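Local coordinates for ribonucleoside-diphosphate reductase, alpha chain (PDB 6DQX), which probably catalyses the reduction of ribonucleoside diphosphates to deoxyribonucleotides, as the catalytic subunit of a class Id ribonucleotide reductase, at residues F30-E35 against F422-V427; D74-Y79 against G83-S88. One frame throughout, in Å; residues are numbered along the deposited sequence.

Contact 1: F30-E35 against F422-V427; sequences FEWLNE and FILGSV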
loop_
_atom_site.group_PDB
_atom_site.type_symbol
_atom_site.label_atom_id
_atom_site.label_comp_id
_atom_site.label_asym_id
_atom_site.label_seq_id
_atom_site.Cartn_x
_atom_site.Cartn_y
_atom_site.Cartn_z
ATOM N N PHE A 30 35.298 17.611 23.899
ATOM C CA PHE A 30 33.904 17.936 23.591
ATOM C C PHE A 30 33.658 19.400 23.281
ATOM O O PHE A 30 32.555 19.898 23.464
ATOM C CB PHE A 30 32.952 17.401 24.659
ATOM C CG PHE A 30 32.996 15.913 24.784
ATOM C CD1 PHE A 30 32.380 15.102 23.816
ATOM C CD2 PHE A 30 33.683 15.311 25.823
ATOM C CE1 PHE A 30 32.446 13.721 23.907
ATOM C CE2 PHE A 30 33.755 13.930 25.920
ATOM C CZ PHE A 30 33.144 13.137 24.962
ATOM N N GLU A 31 34.654 20.073 22.708
ATOM C CA GLU A 31 34.438 21.457 22.281
ATOM C C GLU A 31 33.275 21.564 21.311
ATOM O O GLU A 31 32.503 22.526 21.359
ATOM C CB GLU A 31 35.697 22.054 21.665
ATOM C CG GLU A 31 35.544 23.530 21.299
ATOM C CD GLU A 31 36.770 24.090 20.637
ATOM O OE1 GLU A 31 37.570 24.733 21.336
ATOM O OE2 GLU A 31 36.929 23.887 19.417
ATOM N N TRP A 32 33.167 20.573 20.421
ATOM C CA TRP A 32 32.072 20.461 19.457
ATOM C C TRP A 32 30.676 20.424 20.054
ATOM O O TRP A 32 29.727 20.885 19.432
ATOM C CB TRP A 32 32.266 19.218 18.566
ATOM C CG TRP A 32 32.193 17.874 19.251
ATOM C CD1 TRP A 32 33.232 17.156 19.745
ATOM C CD2 TRP A 32 31.030 17.063 19.442
ATOM N NE1 TRP A 32 32.806 15.976 20.238
ATOM C CE2 TRP A 32 31.452 15.879 20.065
ATOM C CE3 TRP A 32 29.678 17.210 19.122
ATOM C CZ2 TRP A 32 30.574 14.854 20.405
ATOM C CZ3 TRP A 32 28.794 16.209 19.472
ATOM C CH2 TRP A 32 29.251 15.026 20.108
ATOM N N LEU A 33 30.565 19.852 21.240
ATOM C CA LEU A 33 29.308 19.706 21.956
ATOM C C LEU A 33 29.016 21.000 22.714
ATOM O O LEU A 33 29.100 21.060 23.938
ATOM C CB LEU A 33 29.402 18.500 22.890
ATOM C CG LEU A 33 28.146 18.005 23.600
ATOM C CD1 LEU A 33 27.028 17.757 22.609
ATOM C CD2 LEU A 33 28.489 16.712 24.337
ATOM N N ASN A 34 28.717 22.041 21.947
ATOM C CA ASN A 34 28.398 23.351 22.507
ATOM C C ASN A 34 26.888 23.420 22.738
ATOM O O ASN A 34 26.174 22.422 22.541
ATOM C CB ASN A 34 28.913 24.468 21.599
ATOM C CG ASN A 34 28.210 24.544 20.266
ATOM O OD1 ASN A 34 27.288 23.791 19.963
ATOM N ND2 ASN A 34 28.653 25.484 19.446
ATOM N N GLU A 35 26.389 24.590 23.129
ATOM C CA GLU A 35 24.985 24.702 23.508
ATOM C C GLU A 35 24.063 24.442 22.298
ATOM O O GLU A 35 23.043 23.775 22.443
ATOM C CB GLU A 35 24.726 26.061 24.194
ATOM C CG GLU A 35 23.392 26.189 24.927
ATOM C CD GLU A 35 23.189 25.154 26.022
ATOM O OE1 GLU A 35 22.067 24.611 26.125
ATOM O OE2 GLU A 35 24.140 24.870 26.780
ATOM N N PHE A 422 26.543 19.998 11.336
ATOM C CA PHE A 422 26.112 21.004 12.306
ATOM C C PHE A 422 26.486 20.575 13.734
ATOM O O PHE A 422 27.152 21.318 14.442
ATOM C CB PHE A 422 24.610 21.264 12.209
ATOM C CG PHE A 422 24.119 22.283 13.208
ATOM C CD1 PHE A 422 24.575 23.595 13.149
ATOM C CD2 PHE A 422 23.232 21.921 14.220
ATOM C CE1 PHE A 422 24.141 24.547 14.072
ATOM C CE2 PHE A 422 22.792 22.861 15.140
ATOM C CZ PHE A 422 23.249 24.176 15.068
ATOM N N ILE A 423 26.092 19.359 14.102
ATOM C CA ILE A 423 26.344 18.804 15.439
ATOM C C ILE A 423 27.843 18.847 15.766
ATOM O O ILE A 423 28.243 19.254 16.860
ATOM C CB ILE A 423 25.778 17.373 15.567
ATOM C CG1 ILE A 423 24.232 17.386 15.590
ATOM C CG2 ILE A 423 26.308 16.645 16.807
ATOM C CD1 ILE A 423 23.594 16.039 15.338
ATOM N N LEU A 424 28.665 18.465 14.791
ATOM C CA LEU A 424 30.114 18.346 14.996
ATOM C C LEU A 424 30.878 19.621 14.650
ATOM O O LEU A 424 31.708 19.660 13.736
ATOM C CB LEU A 424 30.640 17.113 14.238
ATOM C CG LEU A 424 31.976 16.569 14.730
ATOM C CD1 LEU A 424 31.839 16.014 16.137
ATOM C CD2 LEU A 424 32.481 15.484 13.785
ATOM N N GLY A 425 30.612 20.676 15.424
ATOM C CA GLY A 425 31.367 21.919 15.301
ATOM C C GLY A 425 31.035 22.783 14.107
ATOM O O GLY A 425 31.857 23.603 13.721
ATOM N N SER A 426 29.862 22.576 13.492
ATOM C CA SER A 426 29.472 23.295 12.271
ATOM C C SER A 426 30.533 23.201 11.151
ATOM O O SER A 426 30.761 24.144 10.419
ATOM C CB SER A 426 29.128 24.763 12.569
ATOM O OG SER A 426 27.969 24.810 13.350
ATOM N N VAL A 427 31.163 22.043 11.026
ATOM C CA VAL A 427 32.096 21.819 9.903
ATOM C C VAL A 427 31.370 21.686 8.575
ATOM O O VAL A 427 30.130 21.593 8.512
ATOM C CB VAL A 427 33.041 20.609 10.121
ATOM C CG1 VAL A 427 33.943 20.869 11.312
ATOM C CG2 VAL A 427 32.287 19.298 10.227
#

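Contact 2: D74-Y79 against G83-S88; sequences DKFYHY and GYFSLS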
loop_
_atom_site.group_PDB
_atom_site.type_symbol
_atom_site.label_atom_id
_atom_site.label_comp_id
_atom_site.label_asym_id
_atom_site.label_seq_id
_atom_site.Cartn_x
_atom_site.Cartn_y
_atom_site.Cartn_z
ATOM N N ASP A 74 36.766 3.322 26.186
ATOM C CA ASP A 74 37.575 4.509 26.461
ATOM C C ASP A 74 38.270 5.041 25.199
ATOM O O ASP A 74 38.389 6.258 25.035
ATOM C CB ASP A 74 38.592 4.261 27.591
ATOM C CG ASP A 74 37.931 4.150 28.963
ATOM O OD1 ASP A 74 36.774 4.601 29.154
ATOM O OD2 ASP A 74 38.575 3.584 29.857
ATOM N N LYS A 75 38.657 4.140 24.305
ATOM C CA LYS A 75 39.219 4.559 22.998
ATOM C C LYS A 75 38.169 5.260 22.165
ATOM O O LYS A 75 38.394 6.364 21.686
ATOM C CB LYS A 75 39.790 3.382 22.224
ATOM C CG LYS A 75 41.235 3.072 22.557
ATOM C CD LYS A 75 41.865 2.092 21.570
ATOM C CE LYS A 75 42.132 2.712 20.197
ATOM N NZ LYS A 75 43.301 3.649 20.132
ATOM N N PHE A 76 37.001 4.619 22.020
ATOM C CA PHE A 76 35.900 5.244 21.287
ATOM C C PHE A 76 35.496 6.585 21.908
ATOM O O PHE A 76 35.313 7.580 21.201
ATOM C CB PHE A 76 34.722 4.270 21.228
ATOM C CG PHE A 76 33.546 4.780 20.460
ATOM C CD1 PHE A 76 32.551 5.495 21.102
ATOM C CD2 PHE A 76 33.382 4.457 19.117
ATOM C CE1 PHE A 76 31.445 5.958 20.405
ATOM C CE2 PHE A 76 32.272 4.900 18.418
ATOM C CZ PHE A 76 31.297 5.637 19.064
ATOM N N TYR A 77 35.380 6.625 23.238
ATOM C CA TYR A 77 35.021 7.854 23.945
ATOM C C TYR A 77 36.050 8.969 23.706
ATOM O O TYR A 77 35.675 10.118 23.417
ATOM C CB TYR A 77 34.850 7.574 25.449
ATOM C CG TYR A 77 34.248 8.724 26.233
ATOM C CD1 TYR A 77 32.864 8.915 26.279
ATOM C CD2 TYR A 77 35.051 9.615 26.934
ATOM C CE1 TYR A 77 32.311 9.962 27.004
ATOM C CE2 TYR A 77 34.503 10.669 27.661
ATOM C CZ TYR A 77 33.127 10.829 27.692
ATOM O OH TYR A 77 32.565 11.859 28.408
ATOM N N HIS A 78 37.334 8.613 23.747
ATOM C CA HIS A 78 38.413 9.570 23.485
ATOM C C HIS A 78 38.295 10.195 22.112
ATOM O O HIS A 78 38.349 11.424 21.958
ATOM C CB HIS A 78 39.814 8.944 23.664
ATOM C CG HIS A 78 40.931 9.873 23.287
ATOM N ND1 HIS A 78 41.219 11.017 24.001
ATOM C CD2 HIS A 78 41.806 9.848 22.252
ATOM C CE1 HIS A 78 42.223 11.656 23.420
ATOM N NE2 HIS A 78 42.595 10.967 22.356
ATOM N N TYR A 79 38.113 9.357 21.097
ATOM C CA TYR A 79 37.962 9.886 19.760
ATOM C C TYR A 79 36.716 10.750 19.585
ATOM O O TYR A 79 36.781 11.812 18.910
ATOM C CB TYR A 79 38.048 8.760 18.730
ATOM C CG TYR A 79 39.401 8.067 18.680
ATOM C CD1 TYR A 79 40.607 8.787 18.800
ATOM C CD2 TYR A 79 39.484 6.692 18.475
ATOM C CE1 TYR A 79 41.841 8.146 18.728
ATOM C CE2 TYR A 79 40.708 6.046 18.407
ATOM C CZ TYR A 79 41.877 6.764 18.532
ATOM O OH TYR A 79 43.084 6.103 18.444
ATOM N N GLY A 83 36.553 15.086 18.724
ATOM C CA GLY A 83 35.797 15.596 17.584
ATOM C C GLY A 83 36.116 14.860 16.276
ATOM O O GLY A 83 35.883 15.401 15.201
ATOM N N TYR A 84 36.634 13.632 16.371
ATOM C CA TYR A 84 37.032 12.878 15.168
ATOM C C TYR A 84 35.890 12.149 14.480
ATOM O O TYR A 84 36.050 11.802 13.308
ATOM C CB TYR A 84 38.085 11.822 15.504
ATOM C CG TYR A 84 39.386 12.340 16.090
ATOM C CD1 TYR A 84 39.755 13.683 16.006
ATOM C CD2 TYR A 84 40.263 11.462 16.689
ATOM C CE1 TYR A 84 40.949 14.129 16.533
ATOM C CE2 TYR A 84 41.478 11.900 17.208
ATOM C CZ TYR A 84 41.809 13.228 17.130
ATOM O OH TYR A 84 43.017 13.661 17.657
ATOM N N PHE A 85 34.809 11.860 15.216
ATOM C CA PHE A 85 33.676 10.998 14.780
ATOM C C PHE A 85 32.371 11.733 14.762
ATOM O O PHE A 85 32.007 12.374 15.743
ATOM C CB PHE A 85 33.388 9.856 15.782
ATOM C CG PHE A 85 34.441 8.815 15.888
ATOM C CD1 PHE A 85 35.457 8.682 14.954
ATOM C CD2 PHE A 85 34.382 7.903 16.941
ATOM C CE1 PHE A 85 36.405 7.703 15.100
ATOM C CE2 PHE A 85 35.328 6.913 17.081
ATOM C CZ PHE A 85 36.350 6.815 16.154
ATOM N N SER A 86 31.607 11.542 13.702
ATOM C CA SER A 86 30.191 11.871 13.690
ATOM C C SER A 86 29.446 10.543 13.598
ATOM O O SER A 86 29.850 9.672 12.850
ATOM C CB SER A 86 29.887 12.749 12.479
ATOM O OG SER A 86 28.519 12.729 12.138
ATOM N N LEU A 87 28.355 10.403 14.355
ATOM C CA LEU A 87 27.522 9.205 14.332
ATOM C C LEU A 87 26.224 9.546 13.636
ATOM O O LEU A 87 25.756 10.699 13.696
ATOM C CB LEU A 87 27.231 8.700 15.751
ATOM C CG LEU A 87 28.424 8.578 16.690
ATOM C CD1 LEU A 87 27.948 8.049 18.018
ATOM C CD2 LEU A 87 29.497 7.687 16.100
ATOM N N SER A 88 25.641 8.557 12.970
ATOM C CA SER A 88 24.414 8.772 12.211
ATOM C C SER A 88 23.247 9.020 13.162
ATOM O O SER A 88 23.274 8.597 14.329
ATOM C CB SER A 88 24.084 7.567 11.339
ATOM O OG SER A 88 23.642 6.495 12.147
#

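Contact 1: F30-E35 against F422-V427
The indole of W32 is layered between two leucines: L424 of 422-427 covers one face, and its own neighbour L33 lies over the opposite face through CB. On the L424 side the contact is a CH-pi interaction, with L424 CD1 3.7 Å from the centroid of the five-membered ring of W32 and 18° off its normal. This single methyl group does the touching, 3.6 Å from W32 CD2. At the ring edge, close to the indole plane, the backbone oxygen of I423 approaches W32 CE3 at 3.4 Å. The side chain of I423 runs alongside the indole in the same direction and sets CG2 3.7 Å from W32 CZ3.

The chi1 of W32, 65°, holds CG between the backbone N and the carbonyl carbon, turning the ring in against the end of helix 418-423. L424, the first residue to leave that helix, is the centre of an inverse gamma turn. The backbones also come close, with CA of W32 and CA of G425 4.5 Å apart; G425, at positive phi, passes W32 CB with its N at 3.8 Å. No hydrogen bond crosses directly between the segments. Instead, S37 links them, its hydroxyl hydrogen-bonding to I423 O and, weakly, to W32 O, while its N is capped by N34 OD1 at the start of helix 35-44. W32 NE1 is satisfied by M80 O.

The contact thus ties the loop before helix 35-44 to the turn in which helix 418-423 ends. L33 packs on helices 35-44 and 52-67, I423 reaches F40 and L41 of helix 35-44, and L424 rests on L351 of strand 347-351, a strand of the barrel sheet.

Contact 2: D74-Y79 against G83-S88
Y79 lays its CB over one face of the F85 ring, a CH-pi contact with CB 3.9 Å from the ring centroid. The two residues belong to an aromatic cluster, with F76 and Y84, that fills the corner where helix 72-82 gives way to strand 85-87. G83 ends the helix in a Schellman motif, and its positive phi starts the chain on its new course: the axes of the short segments 74-79 and 85-87 approach to 10.0 Å, with 100° between their directions.

One turn back along the helix from Y79, F76 has CG anti to its backbone N (chi1 -178°), which brings its ring toward the strand. There F85 CD2 lies over one face, F76 CD2 is 3.7 Å from F85 CE2, and the two rings meet obliquely. L87 comes from the opposite direction and puts CD2 4.0 Å from F76 CZ. Helix 308-327 also packs on F76 and F85, through V311 and L312.

Y79 also meets Y84: its CD1 comes to the edge of the Y84 ring, 3.4 Å from Y84 CD2. Both phenols are tethered at their far ends: Y84 OH to E302, and Y79 OH by K75 NZ at 3.0 Å. The backbone closes the turn, with Y84 N donating to Y79 O at 3.1 Å and a nearly straight N-H...O angle of 163°.

In the fold
From the N terminus, the chain passes first through 30-35, then helices 35-44 and 52-67, before reaching contact 2, a short local closure between helix 72-82 and strand 85-87. Contact 1 closes only when 422-427 arrives, with 386 residues between E35 and F422, so contact 2 is nested inside that large loop. The two lie about 13 Å apart, centre to centre, and they touch. G83 is one of several points where they meet: its CA lies 3.7 Å from W32 CD1, and its O lies 3.7 Å from L424 CD2. F30 also meets Y77 edge-to-face. Together the two contacts join the N-terminal helices to strands 85-87 and 347-351, which both pair with strand 288-296.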